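Local coordinates for protein TipC2 (Streptococcus intermedius B196, PDB 6DHX) that probably protects its producer cell as an immunity protein, recognising and neutralising a cognate antibacterial toxin exported by the type VII secretion system, at residues N20-I25 and K181-V186; K41-E46 and L64-A69; T71-K76 and E95-P100; K119-A124 and M190-W195. All coordinates share one frame; numbering follows the deposited sequence.

Contact 1: N20-I25 and K181-V186; sequences NIFDEI and KDYGQV
Asn20 and Ile21, where helix 21-32 begins, are bonded to the loop that leads into strand 187-190. Two hydrogen bonds cross: Ile21 N gives its proton to Tyr183 O at 2.8 Å, within the carbonyl plane, and Asn20 ND2 reaches Gln185 O at 2.9 Å, approaching from above the plane of that carbonyl. The other end of the same amide, Asn20 OD1, accepts from Asp23 N at 2.8 Å and weakly from Phe22 N. A chi1 of 58° sets the amide between backbone N and carbonyl carbon, where it can serve both tasks. Gly184 lies so close to Asn20, CA to CA 4.2 Å, that a CB would clash.

The aromatic contact is T-shaped. Phe22 turns its CE2-CZ edge onto a face of Tyr183, with ring centroids 5.0 Å apart and planes at 81°, while Ile21 CG2 touches Tyr183 CD1. Beyond, Tyr183 OH bonds to Asn163 of helix 151-173. Asn20 is a classic N-cap, here doubling as a tie to a distant loop.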
loop_
_atom_site.group_PDB
_atom_site.type_symbol
_atom_site.label_atom_id
_atom_site.label_comp_id
_atom_site.label_asym_id
_atom_site.label_seq_id
_atom_site.Cartn_x
_atom_site.Cartn_y
_atom_site.Cartn_z
ATOM N N ASN A 20 3.152 -16.071 1.599
ATOM C CA ASN A 20 2.615 -15.089 2.525
ATOM C C ASN A 20 1.441 -14.373 1.858
ATOM O O ASN A 20 1.157 -14.554 0.663
ATOM C CB ASN A 20 3.710 -14.078 2.933
ATOM C CG ASN A 20 4.286 -13.390 1.732
ATOM O OD1 ASN A 20 3.564 -12.669 1.044
ATOM N ND2 ASN A 20 5.578 -13.637 1.446
ATOM N N ILE A 21 0.786 -13.500 2.634
ATOM C CA ILE A 21 -0.438 -12.878 2.163
ATOM C C ILE A 21 -0.176 -11.931 1.008
ATOM O O ILE A 21 -1.061 -11.737 0.156
ATOM C CB ILE A 21 -1.157 -12.151 3.327
ATOM C CG1 ILE A 21 -2.561 -11.749 2.906
ATOM C CG2 ILE A 21 -0.307 -10.917 3.823
ATOM C CD1 ILE A 21 -3.477 -11.412 4.123
ATOM N N PHE A 22 1.020 -11.343 0.926
ATOM C CA PHE A 22 1.321 -10.429 -0.172
ATOM C C PHE A 22 1.537 -11.202 -1.471
ATOM O O PHE A 22 1.099 -10.752 -2.530
ATOM C CB PHE A 22 2.557 -9.566 0.168
ATOM C CG PHE A 22 2.370 -8.842 1.492
ATOM C CD1 PHE A 22 1.461 -7.775 1.574
ATOM C CD2 PHE A 22 2.962 -9.314 2.637
ATOM C CE1 PHE A 22 1.177 -7.162 2.803
ATOM C CE2 PHE A 22 2.684 -8.703 3.896
ATOM C CZ PHE A 22 1.790 -7.626 3.958
ATOM N N ASP A 23 2.223 -12.349 -1.407
ATOM C CA ASP A 23 2.272 -13.240 -2.578
ATOM C C ASP A 23 0.861 -13.594 -3.038
ATOM O O ASP A 23 0.595 -13.732 -4.234
ATOM C CB ASP A 23 2.967 -14.572 -2.263
ATOM C CG ASP A 23 4.474 -14.478 -2.142
ATOM O OD1 ASP A 23 5.134 -13.565 -2.686
ATOM O OD2 ASP A 23 5.037 -15.408 -1.491
ATOM N N GLU A 24 -0.025 -13.878 -2.093
ATOM C CA GLU A 24 -1.363 -14.303 -2.466
ATOM C C GLU A 24 -2.084 -13.194 -3.237
ATOM O O GLU A 24 -2.665 -13.426 -4.310
ATOM C CB GLU A 24 -2.082 -14.701 -1.170
ATOM C CG GLU A 24 -3.360 -15.381 -1.300
ATOM C CD GLU A 24 -3.916 -15.677 0.094
ATOM O OE1 GLU A 24 -4.460 -14.720 0.686
ATOM O OE2 GLU A 24 -3.769 -16.834 0.565
ATOM N N ILE A 25 -2.019 -11.968 -2.727
ATOM C CA ILE A 25 -2.600 -10.822 -3.429
ATOM C C ILE A 25 -1.941 -10.618 -4.795
ATOM O O ILE A 25 -2.638 -10.406 -5.802
ATOM C CB ILE A 25 -2.485 -9.540 -2.582
ATOM C CG1 ILE A 25 -3.305 -9.667 -1.279
ATOM C CG2 ILE A 25 -2.977 -8.322 -3.406
ATOM C CD1 ILE A 25 -2.912 -8.565 -0.171
ATOM N N LYS A 181 -3.306 -10.944 10.916
ATOM C CA LYS A 181 -2.439 -11.127 12.074
ATOM C C LYS A 181 -1.408 -12.231 11.859
ATOM O O LYS A 181 -0.569 -12.454 12.729
ATOM C CB LYS A 181 -3.261 -11.383 13.336
ATOM C CG LYS A 181 -4.038 -12.667 13.323
ATOM C CD LYS A 181 -4.394 -13.084 14.762
ATOM C CE LYS A 181 -5.698 -13.863 14.803
ATOM N NZ LYS A 181 -6.089 -14.200 16.199
ATOM N N ASP A 182 -1.404 -12.893 10.698
ATOM C CA ASP A 182 -0.364 -13.888 10.426
ATOM C C ASP A 182 -0.067 -13.808 8.937
ATOM O O ASP A 182 -0.756 -14.436 8.122
ATOM C CB ASP A 182 -0.738 -15.306 10.801
ATOM C CG ASP A 182 0.317 -16.309 10.317
ATOM O OD1 ASP A 182 1.536 -15.933 10.219
ATOM O OD2 ASP A 182 -0.088 -17.445 9.975
ATOM N N TYR A 183 0.963 -13.039 8.600
ATOM C CA TYR A 183 1.216 -12.791 7.182
ATOM C C TYR A 183 1.795 -14.004 6.467
ATOM O O TYR A 183 1.753 -14.043 5.237
ATOM C CB TYR A 183 2.238 -11.661 7.013
ATOM C CG TYR A 183 1.797 -10.267 7.361
ATOM C CD1 TYR A 183 0.454 -9.956 7.587
ATOM C CD2 TYR A 183 2.733 -9.245 7.424
ATOM C CE1 TYR A 183 0.064 -8.657 7.879
ATOM C CE2 TYR A 183 2.371 -7.947 7.718
ATOM C CZ TYR A 183 1.054 -7.651 7.950
ATOM O OH TYR A 183 0.737 -6.349 8.239
ATOM N N GLY A 184 2.420 -14.931 7.195
ATOM C CA GLY A 184 3.170 -16.001 6.562
ATOM C C GLY A 184 4.658 -15.712 6.535
ATOM O O GLY A 184 5.169 -14.990 7.394
ATOM N N GLN A 185 5.359 -16.279 5.559
ATOM C CA GLN A 185 6.818 -16.237 5.488
ATOM C C GLN A 185 7.198 -14.990 4.709
ATOM O O GLN A 185 7.126 -14.976 3.476
ATOM C CB GLN A 185 7.352 -17.496 4.805
ATOM C CG GLN A 185 7.466 -18.680 5.737
ATOM C CD GLN A 185 8.162 -19.883 5.078
ATOM O OE1 GLN A 185 7.920 -20.188 3.917
ATOM N NE2 GLN A 185 9.031 -20.562 5.831
ATOM N N VAL A 186 7.591 -13.938 5.417
ATOM C CA VAL A 186 7.893 -12.652 4.770
ATOM C C VAL A 186 8.845 -11.897 5.687
ATOM O O VAL A 186 8.667 -11.891 6.905
ATOM C CB VAL A 186 6.619 -11.820 4.488
ATOM C CG1 VAL A 186 5.781 -11.641 5.752
ATOM C CG2 VAL A 186 6.995 -10.418 3.949
#

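Contact 2: K41-E46 and L64-A69; sequences KLTDVE and LYKDIA
Val45 and Glu46 pair with Tyr65 and Leu64 in an antiparallel contact at the open end of the hairpin formed by strands 45-51 and 59-65, on the outer margin of the mixed sheet. Glu46 and Leu64 form a hydrogen-bonded pair: Glu46 N to Leu64 O is 2.8 Å and Leu64 N to Glu46 O 3.0 Å. Val45 and Tyr65 are the adjoining non-hydrogen-bonded pair, and beyond them Lys66 N donates to Asp44 O at 3.0 Å.

Although the side chains of this second pair diverge, Val45 CG1 turns back over the Tyr65 ring, a CH-pi contact 3.4 Å from the centroid and only 6° off the normal. A chi1 of -55° carries that methyl there, and a branched residue can spare one methyl for the ring. This is a hairpin mouth entered on one side through a type I turn, Leu42 to Val45, and left on the other through a 3-10 turn, whose Ala69 CB rests against Asp44 CB at 3.6 Å; a small residue fits there.

Lys66 stretches its extended chain back across the turn, CG passing Glu46 CG at 3.8 Å, until NZ donates to Thr43 O at 2.8 Å. Lysine suits the place because its long aliphatic shaft can pack while its ammonium bonds to a backbone carbonyl. Glu46 OE1 is bonded to His48, and Tyr65 OH to Asp169 of helix 151-173.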
loop_
_atom_site.group_PDB
_atom_site.type_symbol
_atom_site.label_atom_id
_atom_site.label_comp_id
_atom_site.label_asym_id
_atom_site.label_seq_id
_atom_site.Cartn_x
_atom_site.Cartn_y
_atom_site.Cartn_z
ATOM N N LYS A 41 -14.529 -7.745 -7.103
ATOM C CA LYS A 41 -15.380 -8.332 -6.059
ATOM C C LYS A 41 -15.466 -7.451 -4.817
ATOM O O LYS A 41 -16.342 -7.690 -3.989
ATOM C CB LYS A 41 -14.862 -9.724 -5.658
ATOM C CG LYS A 41 -15.027 -10.800 -6.779
ATOM C CD LYS A 41 -14.487 -12.168 -6.312
ATOM C CE LYS A 41 -14.682 -13.244 -7.393
ATOM N NZ LYS A 41 -14.322 -14.600 -6.913
ATOM N N LEU A 42 -14.592 -6.437 -4.681
ATOM C CA LEU A 42 -14.493 -5.631 -3.449
ATOM C C LEU A 42 -15.225 -4.321 -3.705
ATOM O O LEU A 42 -14.724 -3.446 -4.425
ATOM C CB LEU A 42 -13.032 -5.375 -3.062
ATOM C CG LEU A 42 -12.803 -4.578 -1.766
ATOM C CD1 LEU A 42 -13.400 -5.356 -0.574
ATOM C CD2 LEU A 42 -11.258 -4.405 -1.602
ATOM N N THR A 43 -16.376 -4.151 -3.061
ATOM C CA THR A 43 -17.227 -3.022 -3.405
ATOM C C THR A 43 -16.630 -1.688 -2.948
ATOM O O THR A 43 -16.927 -0.664 -3.553
ATOM C CB THR A 43 -18.629 -3.270 -2.796
ATOM O OG1 THR A 43 -19.219 -4.334 -3.528
ATOM C CG2 THR A 43 -19.525 -2.043 -2.979
ATOM N N ASP A 44 -15.779 -1.671 -1.907
ATOM C CA ASP A 44 -15.219 -0.409 -1.424
ATOM C C ASP A 44 -14.139 0.173 -2.327
ATOM O O ASP A 44 -13.648 1.251 -1.986
ATOM C CB ASP A 44 -14.600 -0.566 -0.019
ATOM C CG ASP A 44 -15.661 -0.636 1.075
ATOM O OD1 ASP A 44 -16.825 -0.260 0.802
ATOM O OD2 ASP A 44 -15.333 -1.025 2.215
ATOM N N VAL A 45 -13.726 -0.493 -3.410
ATOM C CA VAL A 45 -12.628 0.083 -4.189
ATOM C C VAL A 45 -13.044 0.249 -5.641
ATOM O O VAL A 45 -13.992 -0.389 -6.127
ATOM C CB VAL A 45 -11.347 -0.785 -4.077
ATOM C CG1 VAL A 45 -10.970 -0.985 -2.589
ATOM C CG2 VAL A 45 -11.552 -2.169 -4.813
ATOM N N GLU A 46 -12.330 1.137 -6.335
ATOM C CA GLU A 46 -12.334 1.196 -7.792
ATOM C C GLU A 46 -11.104 0.494 -8.358
ATOM O O GLU A 46 -9.999 0.651 -7.831
ATOM C CB GLU A 46 -12.285 2.640 -8.273
ATOM C CG GLU A 46 -13.451 3.533 -7.826
ATOM C CD GLU A 46 -13.188 5.019 -8.079
ATOM O OE1 GLU A 46 -12.089 5.419 -8.564
ATOM O OE2 GLU A 46 -14.096 5.804 -7.773
ATOM N N LEU A 64 -8.008 1.750 -5.940
ATOM C CA LEU A 64 -8.170 3.019 -5.227
ATOM C C LEU A 64 -9.411 2.916 -4.352
ATOM O O LEU A 64 -10.510 2.623 -4.864
ATOM C CB LEU A 64 -8.359 4.196 -6.236
ATOM C CG LEU A 64 -8.471 5.581 -5.612
ATOM C CD1 LEU A 64 -7.070 5.916 -4.973
ATOM C CD2 LEU A 64 -8.827 6.678 -6.624
ATOM N N TYR A 65 -9.262 3.175 -3.050
ATOM C CA TYR A 65 -10.446 3.141 -2.196
ATOM C C TYR A 65 -11.370 4.306 -2.519
ATOM O O TYR A 65 -10.929 5.447 -2.684
ATOM C CB TYR A 65 -10.058 3.173 -0.703
ATOM C CG TYR A 65 -9.810 1.776 -0.215
ATOM C CD1 TYR A 65 -8.648 1.091 -0.586
ATOM C CD2 TYR A 65 -10.760 1.107 0.552
ATOM C CE1 TYR A 65 -8.416 -0.253 -0.194
ATOM C CE2 TYR A 65 -10.563 -0.227 0.947
ATOM C CZ TYR A 65 -9.392 -0.891 0.572
ATOM O OH TYR A 65 -9.176 -2.186 0.962
ATOM N N LYS A 66 -12.671 3.999 -2.602
ATOM C CA LYS A 66 -13.699 5.001 -2.855
ATOM C C LYS A 66 -13.844 5.938 -1.661
ATOM O O LYS A 66 -13.611 5.564 -0.514
ATOM C CB LYS A 66 -15.061 4.325 -3.129
ATOM C CG LYS A 66 -15.102 3.407 -4.369
ATOM C CD LYS A 66 -16.412 2.592 -4.447
ATOM C CE LYS A 66 -16.484 1.715 -5.718
ATOM N NZ LYS A 66 -17.757 0.843 -5.733
ATOM N N ASP A 67 -14.265 7.167 -1.944
ATOM C CA ASP A 67 -14.449 8.154 -0.881
ATOM C C ASP A 67 -15.396 7.655 0.213
ATOM O O ASP A 67 -15.131 7.874 1.403
ATOM C CB ASP A 67 -14.946 9.462 -1.482
ATOM C CG ASP A 67 -13.958 10.061 -2.449
ATOM O OD1 ASP A 67 -12.734 9.811 -2.294
ATOM O OD2 ASP A 67 -14.404 10.786 -3.366
ATOM N N ILE A 68 -16.485 6.956 -0.163
ATOM C CA ILE A 68 -17.399 6.354 0.824
ATOM C C ILE A 68 -16.657 5.449 1.801
ATOM O O ILE A 68 -17.088 5.263 2.950
ATOM C CB ILE A 68 -18.544 5.575 0.120
ATOM C CG1 ILE A 68 -19.316 4.688 1.101
ATOM C CG2 ILE A 68 -18.044 4.653 -0.954
ATOM C CD1 ILE A 68 -20.384 5.385 1.889
ATOM N N ALA A 69 -15.538 4.875 1.369
ATOM C CA ALA A 69 -14.798 3.883 2.144
ATOM C C ALA A 69 -13.629 4.477 2.915
ATOM O O ALA A 69 -12.869 3.719 3.512
ATOM C CB ALA A 69 -14.269 2.773 1.225
HETATM O O HOH W 1 -14.988 7.471 -4.971
#

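Contact 3: T71-K76 and E95-P100; sequences TGNYTK and EKEIGP
Glu95 and Thr75 meet through a backbone bond, Thr75 N to Glu95 O at 2.9 Å, flanked by Glu95 N to Lys76 O at 3.0 Å and Glu97 N to Asn73 O at 3.1 Å. Thr75 marks a beta bulge: Tyr74 pairs with Lys96 and Lys76 with Glu95, a shift of one residue. With chi1 at 58°, the threonine hydroxyl lies beside the strand backbone, where water 2 joins OG1 to Glu95 OE1, 2.9 Å from each. The Glu95 carboxylate also makes salt bridges to Arg103 and Arg105, two charges that would be expected to stabilise its ionised form.

Lys96 divides its length between two jobs. Its CD lies over one face of the Tyr74 ring, 4.0 Å from the centroid and toward the rim, in a CH-pi contact. The chain then bends at chi3 (98°), bringing NZ back to the carbonyl of the next residue, Glu97 O, at 2.8 Å. Alongside, Asn73 CB packs on Lys96 CG at 3.7 Å. Asn73 is the third residue of a type II' turn from Thr71 to Tyr74, in which Gly72 takes the positive phi that glycine tolerates well.

This antiparallel pair stands at the open end of the hairpin of strands 74-82 and 89-99. Tyr74 leans on Lys160 and Ile161 of helix 151-173 and bonds His157 through its hydroxyl, while strand 102-111 receives Lys96 on Val104.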
loop_
_atom_site.group_PDB
_atom_site.type_symbol
_atom_site.label_atom_id
_atom_site.label_comp_id
_atom_site.label_asym_id
_atom_site.label_seq_id
_atom_site.Cartn_x
_atom_site.Cartn_y
_atom_site.Cartn_z
ATOM N N THR A 71 -12.111 7.002 5.975
ATOM C CA THR A 71 -12.495 7.405 7.321
ATOM C C THR A 71 -11.706 8.641 7.755
ATOM O O THR A 71 -10.545 8.820 7.370
ATOM C CB THR A 71 -12.246 6.246 8.310
ATOM O OG1 THR A 71 -11.720 6.747 9.543
ATOM C CG2 THR A 71 -11.238 5.223 7.729
ATOM N N GLY A 72 -12.357 9.504 8.543
ATOM C CA GLY A 72 -11.670 10.564 9.261
ATOM C C GLY A 72 -10.733 11.406 8.418
ATOM O O GLY A 72 -11.168 12.011 7.435
ATOM N N ASN A 73 -9.448 11.456 8.775
ATOM C CA ASN A 73 -8.510 12.309 8.057
ATOM C C ASN A 73 -7.801 11.592 6.909
ATOM O O ASN A 73 -6.876 12.171 6.316
ATOM C CB ASN A 73 -7.459 12.891 9.014
ATOM C CG ASN A 73 -8.025 13.972 9.918
ATOM O OD1 ASN A 73 -7.863 13.926 11.140
ATOM N ND2 ASN A 73 -8.693 14.953 9.321
ATOM N N TYR A 74 -8.182 10.358 6.585
ATOM C CA TYR A 74 -7.471 9.627 5.535
ATOM C C TYR A 74 -7.945 10.096 4.169
ATOM O O TYR A 74 -9.148 10.108 3.880
ATOM C CB TYR A 74 -7.660 8.115 5.694
ATOM C CG TYR A 74 -7.024 7.603 6.970
ATOM C CD1 TYR A 74 -5.670 7.258 7.016
ATOM C CD2 TYR A 74 -7.765 7.498 8.143
ATOM C CE1 TYR A 74 -5.081 6.808 8.202
ATOM C CE2 TYR A 74 -7.190 7.046 9.324
ATOM C CZ TYR A 74 -5.842 6.694 9.346
ATOM O OH TYR A 74 -5.258 6.267 10.531
ATOM N N THR A 75 -6.993 10.475 3.324
ATOM C CA THR A 75 -7.282 11.117 2.051
ATOM C C THR A 75 -7.126 10.173 0.866
ATOM O O THR A 75 -7.638 10.482 -0.223
ATOM C CB THR A 75 -6.366 12.339 1.855
ATOM O OG1 THR A 75 -4.994 11.927 1.920
ATOM C CG2 THR A 75 -6.614 13.356 2.945
ATOM N N LYS A 76 -6.401 9.066 1.042
ATOM C CA LYS A 76 -6.122 8.154 -0.061
ATOM C C LYS A 76 -5.684 6.812 0.500
ATOM O O LYS A 76 -4.893 6.751 1.445
ATOM C CB LYS A 76 -5.020 8.710 -0.979
ATOM C CG LYS A 76 -4.795 7.889 -2.228
ATOM C CD LYS A 76 -3.916 8.671 -3.223
ATOM C CE LYS A 76 -3.845 7.928 -4.536
ATOM N NZ LYS A 76 -3.009 8.677 -5.559
ATOM N N GLU A 95 -2.511 7.796 2.847
ATOM C CA GLU A 95 -2.161 9.175 3.185
ATOM C C GLU A 95 -3.207 9.748 4.125
ATOM O O GLU A 95 -4.400 9.429 4.030
ATOM C CB GLU A 95 -2.044 10.079 1.924
ATOM C CG GLU A 95 -1.092 9.558 0.820
ATOM C CD GLU A 95 -0.846 10.586 -0.296
ATOM O OE1 GLU A 95 -1.535 11.627 -0.328
ATOM O OE2 GLU A 95 0.037 10.335 -1.154
ATOM N N LYS A 96 -2.742 10.584 5.047
ATOM C CA LYS A 96 -3.556 11.172 6.100
ATOM C C LYS A 96 -3.110 12.604 6.306
ATOM O O LYS A 96 -1.906 12.904 6.315
ATOM C CB LYS A 96 -3.410 10.388 7.411
ATOM C CG LYS A 96 -4.434 10.753 8.489
ATOM C CD LYS A 96 -4.113 10.053 9.797
ATOM C CE LYS A 96 -3.346 10.981 10.732
ATOM N NZ LYS A 96 -4.109 12.227 11.048
ATOM N N GLU A 97 -4.066 13.502 6.471
ATOM C CA GLU A 97 -3.674 14.862 6.790
ATOM C C GLU A 97 -3.144 14.899 8.228
ATOM O O GLU A 97 -3.722 14.275 9.123
ATOM C CB GLU A 97 -4.859 15.811 6.604
ATOM C CG GLU A 97 -4.439 17.271 6.646
ATOM C CD GLU A 97 -5.608 18.224 6.876
ATOM O OE1 GLU A 97 -6.690 17.755 7.308
ATOM O OE2 GLU A 97 -5.430 19.444 6.640
ATOM N N ILE A 98 -2.017 15.580 8.448
ATOM C CA ILE A 98 -1.457 15.717 9.796
ATOM C C ILE A 98 -1.367 17.151 10.260
ATOM O O ILE A 98 -1.211 17.389 11.472
ATOM C CB ILE A 98 -0.079 15.032 9.916
ATOM C CG1 ILE A 98 0.968 15.749 9.057
ATOM C CG2 ILE A 98 -0.208 13.559 9.527
ATOM C CD1 ILE A 98 2.363 15.245 9.320
ATOM N N GLY A 99 -1.491 18.113 9.363
ATOM C CA GLY A 99 -1.533 19.498 9.734
ATOM C C GLY A 99 -1.996 20.280 8.532
ATOM O O GLY A 99 -2.279 19.704 7.478
ATOM N N PRO A 100 -2.049 21.609 8.637
ATOM C CA PRO A 100 -2.561 22.397 7.504
ATOM C C PRO A 100 -1.600 22.289 6.328
ATOM O O PRO A 100 -0.411 22.584 6.457
ATOM C CB PRO A 100 -2.640 23.822 8.066
ATOM C CG PRO A 100 -1.583 23.873 9.122
ATOM C CD PRO A 100 -1.458 22.458 9.690
HETATM O O HOH W 2 -4.333 12.104 -0.868
#

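Contact 4: K119-A124 and M190-W195; sequences KSVKIA and MQWEKW
Lys119 and Met190, a selenomethionine here, form a parallel bridge where the last strand, 187-190, joins strand 116-127 of the mixed sheet, before the C-terminal residues turn away. Gln191 N extends the pairing by donating to Lys119 O at 2.9 Å. Next, a side chain takes the place of backbone: Gln191 OE1 accepts from Val121 N at 2.8 Å, the donor lying nearly in line with the C=O (173°). Glutamine suits this role because its extended chain, CG anti to the backbone N (chi1 -176°), reaches the neighbouring strand with both an acceptor and a donor. Its NE2 gives to water 3 and to Glu137 of helix 137-146; the water in turn donates to Val121 O at 2.6 Å, so both backbone polar atoms of Val121 are served.

Trp192 fills the space beside this network. Its NE1 is satisfied by Asp155 of helix 151-173, and Met190 CG lies over one face of its indole. Lys119 CB packs on Trp192 CH2 at 3.7 Å, while the lysine's ammonium has a cation-pi partner in Tyr158. Val121 crosses the indole at about a right angle, its CG2 meeting Trp192 CE3 at 3.3 Å.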
loop_
_atom_site.group_PDB
_atom_site.type_symbol
_atom_site.label_atom_id
_atom_site.label_comp_id
_atom_site.label_asym_id
_atom_site.label_seq_id
_atom_site.Cartn_x
_atom_site.Cartn_y
_atom_site.Cartn_z
ATOM N N LYS A 119 8.349 -1.018 4.996
ATOM C CA LYS A 119 7.394 -0.002 5.411
ATOM C C LYS A 119 8.190 1.284 5.551
ATOM O O LYS A 119 9.263 1.276 6.167
ATOM C CB LYS A 119 6.713 -0.376 6.739
ATOM C CG LYS A 119 5.907 -1.679 6.649
ATOM C CD LYS A 119 5.709 -2.535 7.915
ATOM C CE LYS A 119 4.887 -1.886 8.970
ATOM N NZ LYS A 119 4.680 -2.860 10.101
ATOM N N SER A 120 7.721 2.358 4.927
ATOM C CA SER A 120 8.462 3.617 4.995
ATOM C C SER A 120 7.461 4.776 5.085
ATOM O O SER A 120 6.233 4.592 4.941
ATOM C CB SER A 120 9.417 3.713 3.792
ATOM O OG SER A 120 8.707 3.956 2.608
ATOM N N VAL A 121 7.979 5.971 5.375
ATOM C CA VAL A 121 7.161 7.159 5.639
ATOM C C VAL A 121 7.651 8.311 4.777
ATOM O O VAL A 121 8.865 8.594 4.734
ATOM C CB VAL A 121 7.238 7.607 7.110
ATOM C CG1 VAL A 121 6.161 8.576 7.353
ATOM C CG2 VAL A 121 7.113 6.483 8.034
ATOM N N LYS A 122 6.714 9.013 4.157
ATOM C CA LYS A 122 6.988 10.184 3.342
ATOM C C LYS A 122 6.038 11.303 3.757
ATOM O O LYS A 122 5.060 11.092 4.492
ATOM C CB LYS A 122 6.802 9.855 1.844
ATOM C CG LYS A 122 7.705 8.733 1.299
ATOM C CD LYS A 122 7.345 8.461 -0.175
ATOM C CE LYS A 122 8.034 7.208 -0.761
ATOM N NZ LYS A 122 8.887 6.547 0.236
ATOM N N ILE A 123 6.315 12.505 3.258
ATOM C CA ILE A 123 5.510 13.680 3.526
ATOM C C ILE A 123 5.052 14.262 2.195
ATOM O O ILE A 123 5.791 14.233 1.207
ATOM C CB ILE A 123 6.319 14.727 4.338
ATOM C CG1 ILE A 123 6.622 14.178 5.745
ATOM C CG2 ILE A 123 5.607 16.026 4.382
ATOM C CD1 ILE A 123 5.364 14.099 6.668
ATOM N N ALA A 124 3.824 14.769 2.159
ATOM C CA ALA A 124 3.341 15.587 1.051
ATOM C C ALA A 124 3.001 16.980 1.562
ATOM O O ALA A 124 2.281 17.120 2.557
ATOM C CB ALA A 124 2.098 14.952 0.393
HETATM N N MSE A 190 11.006 -2.122 8.759
HETATM C CA MSE A 190 10.203 -0.953 9.068
HETATM C C MSE A 190 11.134 0.213 9.299
HETATM O O MSE A 190 12.020 0.124 10.148
HETATM C CB MSE A 190 9.346 -1.254 10.292
HETATM C CG MSE A 190 8.594 -0.123 10.923
HETATM SE SE MSE A 190 7.248 -1.001 12.091
HETATM C CE MSE A 190 7.482 -2.713 11.485
ATOM N N GLN A 191 10.957 1.271 8.498
ATOM C CA GLN A 191 11.857 2.421 8.569
ATOM C C GLN A 191 11.885 3.035 9.968
ATOM O O GLN A 191 12.942 3.476 10.449
ATOM C CB GLN A 191 11.428 3.473 7.544
ATOM C CG GLN A 191 12.376 4.685 7.463
ATOM C CD GLN A 191 11.870 5.778 6.524
ATOM O OE1 GLN A 191 10.705 5.773 6.084
ATOM N NE2 GLN A 191 12.736 6.740 6.241
ATOM N N TRP A 192 10.740 3.083 10.635
ATOM C CA TRP A 192 10.627 3.791 11.900
ATOM C C TRP A 192 10.871 2.897 13.120
ATOM O O TRP A 192 10.520 3.287 14.241
ATOM C CB TRP A 192 9.247 4.448 11.994
ATOM C CG TRP A 192 8.068 3.496 11.952
ATOM C CD1 TRP A 192 7.518 2.822 12.997
ATOM C CD2 TRP A 192 7.261 3.177 10.802
ATOM N NE1 TRP A 192 6.417 2.089 12.571
ATOM C CE2 TRP A 192 6.250 2.289 11.228
ATOM C CE3 TRP A 192 7.309 3.547 9.457
ATOM C CZ2 TRP A 192 5.263 1.790 10.358
ATOM C CZ3 TRP A 192 6.342 3.029 8.586
ATOM C CH2 TRP A 192 5.336 2.167 9.041
ATOM N N GLU A 193 11.497 1.735 12.932
ATOM C CA GLU A 193 11.596 0.753 14.009
ATOM C C GLU A 193 12.299 1.311 15.227
ATOM O O GLU A 193 11.957 0.958 16.362
ATOM C CB GLU A 193 12.358 -0.473 13.542
ATOM C CG GLU A 193 12.447 -1.535 14.596
ATOM C CD GLU A 193 13.405 -2.635 14.217
ATOM O OE1 GLU A 193 13.577 -2.872 13.000
ATOM O OE2 GLU A 193 13.993 -3.256 15.133
ATOM N N LYS A 194 13.276 2.180 15.023
ATOM C CA LYS A 194 14.024 2.705 16.158
ATOM C C LYS A 194 13.652 4.140 16.499
ATOM O O LYS A 194 14.275 4.728 17.381
ATOM C CB LYS A 194 15.522 2.547 15.887
ATOM C CG LYS A 194 15.898 1.086 15.653
ATOM C CD LYS A 194 17.374 0.781 15.831
ATOM C CE LYS A 194 18.170 1.070 14.568
ATOM N NZ LYS A 194 19.050 -0.081 14.205
ATOM N N TRP A 195 12.622 4.703 15.869
ATOM C CA TRP A 195 12.219 6.104 16.099
ATOM C C TRP A 195 11.377 6.316 17.346
ATOM O O TRP A 195 10.992 5.381 18.043
ATOM C CB TRP A 195 11.421 6.640 14.916
ATOM C CG TRP A 195 12.136 6.683 13.640
ATOM C CD1 TRP A 195 13.432 6.326 13.408
ATOM C CD2 TRP A 195 11.617 7.142 12.395
ATOM N NE1 TRP A 195 13.743 6.516 12.093
ATOM C CE2 TRP A 195 12.654 7.022 11.443
ATOM C CE3 TRP A 195 10.376 7.632 11.986
ATOM C CZ2 TRP A 195 12.487 7.366 10.116
ATOM C CZ3 TRP A 195 10.201 7.964 10.653
ATOM C CH2 TRP A 195 11.259 7.829 9.733
ATOM O OXT TRP A 195 11.039 7.452 17.669
HETATM O O HOH W 3 11.463 8.479 4.373
#

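From the N terminus, helix 21-32 opens contact 1, whose loop closes only at 181-186 and so encloses both contact 2 and contact 3. Contact 2 closes the first hairpin, 45-51 with 59-65, and contact 3 follows in series with the next, 74-82 with 89-99. Strands 59-65 and 74-82 are neighbours, and there the two contacts touch, Leu64 CD1 to Lys76 CE at 3.8 Å. Contact 4 opens on strand 116-127 and closes at the C terminus, crossing contact 1 along the chain; their second segments adjoin. Ile98 CD1 meets Ile123 CD1 at 4.2 Å, linking contacts 3 and 4. Together they tie the first helix, the mixed sheet and the C-terminal tail.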